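Local coordinates for protein decapping nuclease RAI1 (PDB 5BUD) that removes NAD caps from RNA and hydrolyses triphosphorylated or m7G-capped 5' ends with the aid of divalent metal ions, and stabilises and stimulates the exoribonuclease RAT1, at residues I346-L351 with E371-G376; D122-P127 with K135-L140. All blocks are in the same frame, centred on the assembly; numbering follows the deposited sequence.

Contact 2 (D122-P127 with K135-L140) and contact 1 (I346-L351 with E371-G376) lie side by side, their centres about 9 Å apart, and meet because strands 121-128 and 349-354 are antiparallel neighbours. V125 N lies 2.7 Å from Y349 O across that strand pair. R374 joins the two contacts directly: its NH2 lies 2.7 Å from P127 O and also bonds within contact 1. L373 packs on Y124 and V126, so helix 367-377 lies over strand 121-128 as well as the chain leading into strand 349-354. Neither contact belongs to the manganese sites formed by E224, D226, E245 and L246; their nearest atoms are about 19 Å (contact 1) and 12 Å (contact 2) from the bound RNA.

Contact 1. Residues I346-L351 with E371-G376; sequences IKSYRL and EKLRNG
R374 reaches from helix 367-377 to the chain just ahead of strand 349-354 and delivers its guanidinium to the backbone of K347. The side chain is extended from CG to NE, which carries NH2 to 2.7 Å from K347 O. This bond is nearly straight, 168° at the hydrogen, and the oxygen lies almost exactly in the guanidinium plane, although NH2 stands tilted from the plane of the carbonyl. NH2 also donates to P127 O, so one nitrogen ties together two carbonyls from different parts of the chain. Over one guanidinium face lies I346 N, 4.3 Å from R374 NH2.

S348 turns its side chain to the helix. With OG beside its own backbone N (chi1 -61°), the hydroxyl is directed to N370 OD1, with which it makes a hydrogen bond; R374 NE donates to that same oxygen. N370 OD1 thus holds both the serine hydroxyl and NE, while S348 OG and R374 NE remain 3.9 Å apart.

The apolar part is small: one methyl of L373, CD1, sits against the serine, 3.9 Å from S348 CB. L373 also packs on Y124 and V126, and R374 on V126, bringing this helical face over strand 121-128. The helix follows the antiparallel hairpin of strands 349-354 and 359-364 and folds back beside the chain entering that hairpin: local helix-on-sheet packing within the RAI1-like PD-(D/E)XK nuclease fold, away from the metal sites.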
loop_
_atom_site.group_PDB
_atom_site.type_symbol
_atom_site.label_atom_id
_atom_site.label_comp_id
_atom_site.label_asym_id
_atom_site.label_seq_id
_atom_site.Cartn_x
_atom_site.Cartn_y
_atom_site.Cartn_z
ATOM N N ILE A 346 12.105 25.765 -5.948
ATOM C CA ILE A 346 12.078 26.894 -5.039
ATOM C C ILE A 346 10.920 26.735 -4.042
ATOM O O ILE A 346 10.855 27.418 -3.018
ATOM C CB ILE A 346 12.012 28.203 -5.878
ATOM C CG1 ILE A 346 13.150 29.127 -5.489
ATOM C CG2 ILE A 346 10.637 28.837 -5.872
ATOM C CD1 ILE A 346 14.485 28.598 -5.967
ATOM N N LYS A 347 10.022 25.800 -4.326
ATOM C CA LYS A 347 8.887 25.583 -3.446
ATOM C C LYS A 347 8.350 24.165 -3.448
ATOM O O LYS A 347 8.858 23.296 -4.157
ATOM C CB LYS A 347 7.786 26.588 -3.750
ATOM C CG LYS A 347 7.478 26.834 -5.203
ATOM C CD LYS A 347 7.054 28.291 -5.308
ATOM C CE LYS A 347 6.111 28.555 -6.458
ATOM N NZ LYS A 347 6.010 30.037 -6.651
ATOM N N SER A 348 7.364 23.963 -2.576
ATOM C CA SER A 348 6.676 22.687 -2.374
ATOM C C SER A 348 5.189 22.984 -2.217
ATOM O O SER A 348 4.792 24.155 -1.986
ATOM C CB SER A 348 7.172 22.055 -1.094
ATOM O OG SER A 348 8.550 21.798 -1.137
ATOM N N TYR A 349 4.382 21.923 -2.292
ATOM C CA TYR A 349 2.925 22.022 -2.280
ATOM C C TYR A 349 2.232 21.009 -1.353
ATOM O O TYR A 349 2.706 19.888 -1.167
ATOM C CB TYR A 349 2.373 21.824 -3.692
ATOM C CG TYR A 349 3.086 22.682 -4.691
ATOM C CD1 TYR A 349 2.576 23.930 -5.076
ATOM C CD2 TYR A 349 4.283 22.265 -5.229
ATOM C CE1 TYR A 349 3.264 24.726 -5.989
ATOM C CE2 TYR A 349 4.975 23.050 -6.131
ATOM C CZ TYR A 349 4.468 24.271 -6.513
ATOM O OH TYR A 349 5.189 25.003 -7.433
ATOM N N ARG A 350 1.089 21.433 -0.821
ATOM C CA ARG A 350 0.149 20.566 -0.145
ATOM C C ARG A 350 -0.851 20.132 -1.180
ATOM O O ARG A 350 -1.409 20.963 -1.876
ATOM C CB ARG A 350 -0.643 21.324 0.909
ATOM C CG ARG A 350 0.097 21.634 2.184
ATOM C CD ARG A 350 -0.897 21.901 3.304
ATOM N NE ARG A 350 -0.442 21.253 4.516
ATOM C CZ ARG A 350 0.609 21.649 5.232
ATOM N NH1 ARG A 350 1.333 22.717 4.876
ATOM N NH2 ARG A 350 0.945 20.960 6.311
ATOM N N LEU A 351 -1.075 18.829 -1.285
ATOM C CA LEU A 351 -2.149 18.288 -2.091
ATOM C C LEU A 351 -3.162 17.748 -1.086
ATOM O O LEU A 351 -2.826 16.905 -0.272
ATOM C CB LEU A 351 -1.635 17.160 -2.986
ATOM C CG LEU A 351 -2.617 16.365 -3.844
ATOM C CD1 LEU A 351 -3.448 17.250 -4.738
ATOM C CD2 LEU A 351 -1.859 15.352 -4.689
ATOM N N GLU A 371 11.516 24.144 3.322
ATOM C CA GLU A 371 12.866 23.889 3.843
ATOM C C GLU A 371 12.965 22.558 4.562
ATOM O O GLU A 371 13.909 21.815 4.315
ATOM C CB GLU A 371 13.372 25.009 4.781
ATOM C CG GLU A 371 14.533 25.805 4.206
ATOM C CD GLU A 371 14.160 26.575 2.959
ATOM O OE1 GLU A 371 15.046 26.805 2.115
ATOM O OE2 GLU A 371 12.976 26.952 2.820
ATOM N N LYS A 372 12.029 22.250 5.451
ATOM C CA LYS A 372 12.075 20.954 6.131
ATOM C C LYS A 372 11.996 19.809 5.127
ATOM O O LYS A 372 12.709 18.813 5.257
ATOM C CB LYS A 372 10.964 20.805 7.167
ATOM C CG LYS A 372 11.227 21.581 8.444
ATOM C CD LYS A 372 10.062 21.474 9.417
ATOM C CE LYS A 372 8.974 22.491 9.113
ATOM N NZ LYS A 372 7.971 22.531 10.218
ATOM N N LEU A 373 11.120 19.960 4.136
ATOM C CA LEU A 373 10.896 18.887 3.174
ATOM C C LEU A 373 12.186 18.586 2.420
ATOM O O LEU A 373 12.567 17.412 2.218
ATOM C CB LEU A 373 9.755 19.244 2.210
ATOM C CG LEU A 373 8.348 19.060 2.827
ATOM C CD1 LEU A 373 7.270 19.643 1.939
ATOM C CD2 LEU A 373 8.064 17.592 3.143
ATOM N N ARG A 374 12.858 19.657 2.028
ATOM C CA ARG A 374 14.020 19.561 1.148
ATOM C C ARG A 374 15.311 19.291 1.913
ATOM O O ARG A 374 16.288 18.931 1.301
ATOM C CB ARG A 374 14.149 20.826 0.314
ATOM C CG ARG A 374 13.038 20.976 -0.705
ATOM C CD ARG A 374 13.199 22.245 -1.526
ATOM N NE ARG A 374 12.143 22.345 -2.545
ATOM C CZ ARG A 374 12.132 21.680 -3.698
ATOM N NH1 ARG A 374 13.135 20.885 -4.019
ATOM N NH2 ARG A 374 11.116 21.818 -4.541
ATOM N N ASN A 375 15.293 19.427 3.240
ATOM C CA ASN A 375 16.487 19.181 4.072
ATOM C C ASN A 375 16.295 18.100 5.126
ATOM O O ASN A 375 16.630 18.306 6.307
ATOM C CB ASN A 375 16.937 20.492 4.737
ATOM C CG ASN A 375 17.355 21.526 3.730
ATOM O OD1 ASN A 375 16.585 22.422 3.383
ATOM N ND2 ASN A 375 18.566 21.379 3.208
ATOM N N GLY A 376 15.759 16.941 4.728
ATOM C CA GLY A 376 15.675 15.820 5.648
ATOM C C GLY A 376 14.334 15.127 5.746
ATOM O O GLY A 376 14.289 13.915 5.875
#

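Contact 2. Residues D122-P127 with K135-L140; sequences DLYVVP and KSDDEL
Residues L123 and Y124 pair antiparallel with S136 and K135: Y124 and K135 form a hydrogen-bonded pair, with Y124 N to K135 O 2.7 Å and K135 N to Y124 O 3.1 Å, whereas L123 and S136 form a non-hydrogen-bonded pair with CA atoms only 4.2 Å apart. This is the open end of the beta hairpin of strands 121-128 and 131-136, where the second strand runs into helix 138-155. One further backbone bond, from D137 N to D122 O, carries the pairing to the residue just before the helix.

Y124 and K135 place their side chains on the same face of the sheet. The tyrosine ring extends beyond the lysine to D137 and crosses its carboxylate with the two planes 26° apart; Y124 CE2 comes to 3.8 Å from D137 CG. T369 and L373 of helix 367-377 also touch Y124. K135 curls forward past the end of its strand, and its NZ pairs with D138 OD2 in a 2.7 Å salt bridge, meeting it from above the carboxylate plane. The same NZ donates to S136 O, so two bonds hold the ammonium over the strand-to-helix junction.

D122 meets the first helical turn through L140, whose CD1 lies against the carboxylate carbon of D122. D122 OD2 pairs with R144 and D122 OD1 with K352 in salt bridges, which would offset the charge of this buried carboxylate. S136 OG, near D122 O, bonds to D141. D137 is the N-cap residue: with CG anti to its backbone nitrogen (chi1 -176°), D137 OD1 accepts from L140 N at 3.0 Å, almost straight at 178°.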
loop_
_atom_site.group_PDB
_atom_site.type_symbol
_atom_site.label_atom_id
_atom_site.label_comp_id
_atom_site.label_asym_id
_atom_site.label_seq_id
_atom_site.Cartn_x
_atom_site.Cartn_y
_atom_site.Cartn_z
ATOM N N ASP A 122 -4.105 14.180 2.797
ATOM C CA ASP A 122 -3.198 15.312 2.968
ATOM C C ASP A 122 -1.765 14.842 2.646
ATOM O O ASP A 122 -1.159 14.051 3.400
ATOM C CB ASP A 122 -3.261 15.919 4.383
ATOM C CG ASP A 122 -4.577 16.673 4.664
ATOM O OD1 ASP A 122 -4.626 17.904 4.455
ATOM O OD2 ASP A 122 -5.570 16.040 5.094
ATOM N N LEU A 123 -1.240 15.364 1.538
ATOM C CA LEU A 123 0.077 14.989 1.017
ATOM C C LEU A 123 0.943 16.242 0.790
ATOM O O LEU A 123 0.437 17.360 0.766
ATOM C CB LEU A 123 -0.076 14.278 -0.318
ATOM C CG LEU A 123 -1.131 13.169 -0.329
ATOM C CD1 LEU A 123 -1.405 12.696 -1.754
ATOM C CD2 LEU A 123 -0.702 12.042 0.594
ATOM N N TYR A 124 2.238 16.015 0.630
ATOM C CA TYR A 124 3.193 17.038 0.251
ATOM C C TYR A 124 3.771 16.629 -1.094
ATOM O O TYR A 124 4.066 15.450 -1.297
ATOM C CB TYR A 124 4.302 17.120 1.323
ATOM C CG TYR A 124 3.912 17.815 2.604
ATOM C CD1 TYR A 124 3.436 19.133 2.609
ATOM C CD2 TYR A 124 4.065 17.171 3.829
ATOM C CE1 TYR A 124 3.109 19.764 3.811
ATOM C CE2 TYR A 124 3.756 17.793 5.018
ATOM C CZ TYR A 124 3.296 19.081 5.012
ATOM O OH TYR A 124 3.002 19.627 6.234
ATOM N N VAL A 125 3.863 17.586 -2.018
ATOM C CA VAL A 125 4.493 17.420 -3.329
ATOM C C VAL A 125 5.752 18.305 -3.437
ATOM O O VAL A 125 5.673 19.543 -3.298
ATOM C CB VAL A 125 3.547 17.850 -4.444
ATOM C CG1 VAL A 125 4.147 17.579 -5.795
ATOM C CG2 VAL A 125 2.212 17.149 -4.308
ATOM N N VAL A 126 6.879 17.683 -3.740
ATOM C CA VAL A 126 8.164 18.366 -3.746
ATOM C C VAL A 126 8.822 18.104 -5.107
ATOM O O VAL A 126 9.222 16.984 -5.386
ATOM C CB VAL A 126 9.071 17.883 -2.597
ATOM C CG1 VAL A 126 10.438 18.565 -2.656
ATOM C CG2 VAL A 126 8.405 18.120 -1.244
ATOM N N PRO A 127 8.899 19.133 -5.967
ATOM C CA PRO A 127 9.594 18.971 -7.240
ATOM C C PRO A 127 11.103 18.993 -7.049
ATOM O O PRO A 127 11.637 19.867 -6.314
ATOM C CB PRO A 127 9.153 20.187 -8.054
ATOM C CG PRO A 127 8.025 20.802 -7.306
ATOM C CD PRO A 127 8.225 20.443 -5.873
ATOM N N LYS A 135 4.785 12.538 -0.659
ATOM C CA LYS A 135 4.696 11.848 0.595
ATOM C C LYS A 135 3.520 12.364 1.364
ATOM O O LYS A 135 2.934 13.417 1.048
ATOM C CB LYS A 135 5.982 12.009 1.455
ATOM C CG LYS A 135 6.039 13.271 2.289
ATOM C CD LYS A 135 7.341 13.407 3.083
ATOM C CE LYS A 135 7.439 12.440 4.238
ATOM N NZ LYS A 135 6.626 12.910 5.366
ATOM N N SER A 136 3.149 11.590 2.363
ATOM C CA SER A 136 2.017 11.934 3.178
ATOM C C SER A 136 2.440 12.933 4.232
ATOM O O SER A 136 3.618 12.978 4.650
ATOM C CB SER A 136 1.461 10.670 3.859
ATOM O OG SER A 136 0.270 10.996 4.572
ATOM N N ASP A 137 1.469 13.709 4.678
ATOM C CA ASP A 137 1.643 14.552 5.829
ATOM C C ASP A 137 1.616 13.684 7.076
ATOM O O ASP A 137 0.548 13.355 7.619
ATOM C CB ASP A 137 0.577 15.646 5.830
ATOM C CG ASP A 137 0.742 16.637 6.970
ATOM O OD1 ASP A 137 1.306 16.314 8.045
ATOM O OD2 ASP A 137 0.272 17.749 6.777
ATOM N N ASP A 138 2.812 13.339 7.537
ATOM C CA ASP A 138 2.994 12.487 8.709
ATOM C C ASP A 138 2.327 13.012 9.970
ATOM O O ASP A 138 1.679 12.247 10.681
ATOM C CB ASP A 138 4.479 12.258 8.974
ATOM C CG ASP A 138 5.124 11.417 7.900
ATOM O OD1 ASP A 138 4.383 10.639 7.242
ATOM O OD2 ASP A 138 6.366 11.542 7.719
ATOM N N GLU A 139 2.452 14.309 10.234
ATOM C CA GLU A 139 1.897 14.863 11.469
ATOM C C GLU A 139 0.373 14.790 11.469
ATOM O O GLU A 139 -0.221 14.331 12.452
ATOM C CB GLU A 139 2.412 16.286 11.722
ATOM C CG GLU A 139 3.882 16.289 12.114
ATOM C CD GLU A 139 4.505 17.676 12.167
ATOM O OE1 GLU A 139 3.759 18.686 12.204
ATOM O OE2 GLU A 139 5.754 17.752 12.184
ATOM N N LEU A 140 -0.265 15.190 10.370
ATOM C CA LEU A 140 -1.713 15.063 10.270
ATOM C C LEU A 140 -2.192 13.606 10.396
ATOM O O LEU A 140 -3.168 13.335 11.089
ATOM C CB LEU A 140 -2.274 15.686 8.979
ATOM C CG LEU A 140 -2.584 17.182 8.993
ATOM C CD1 LEU A 140 -3.350 17.555 7.734
ATOM C CD2 LEU A 140 -3.353 17.604 10.251
#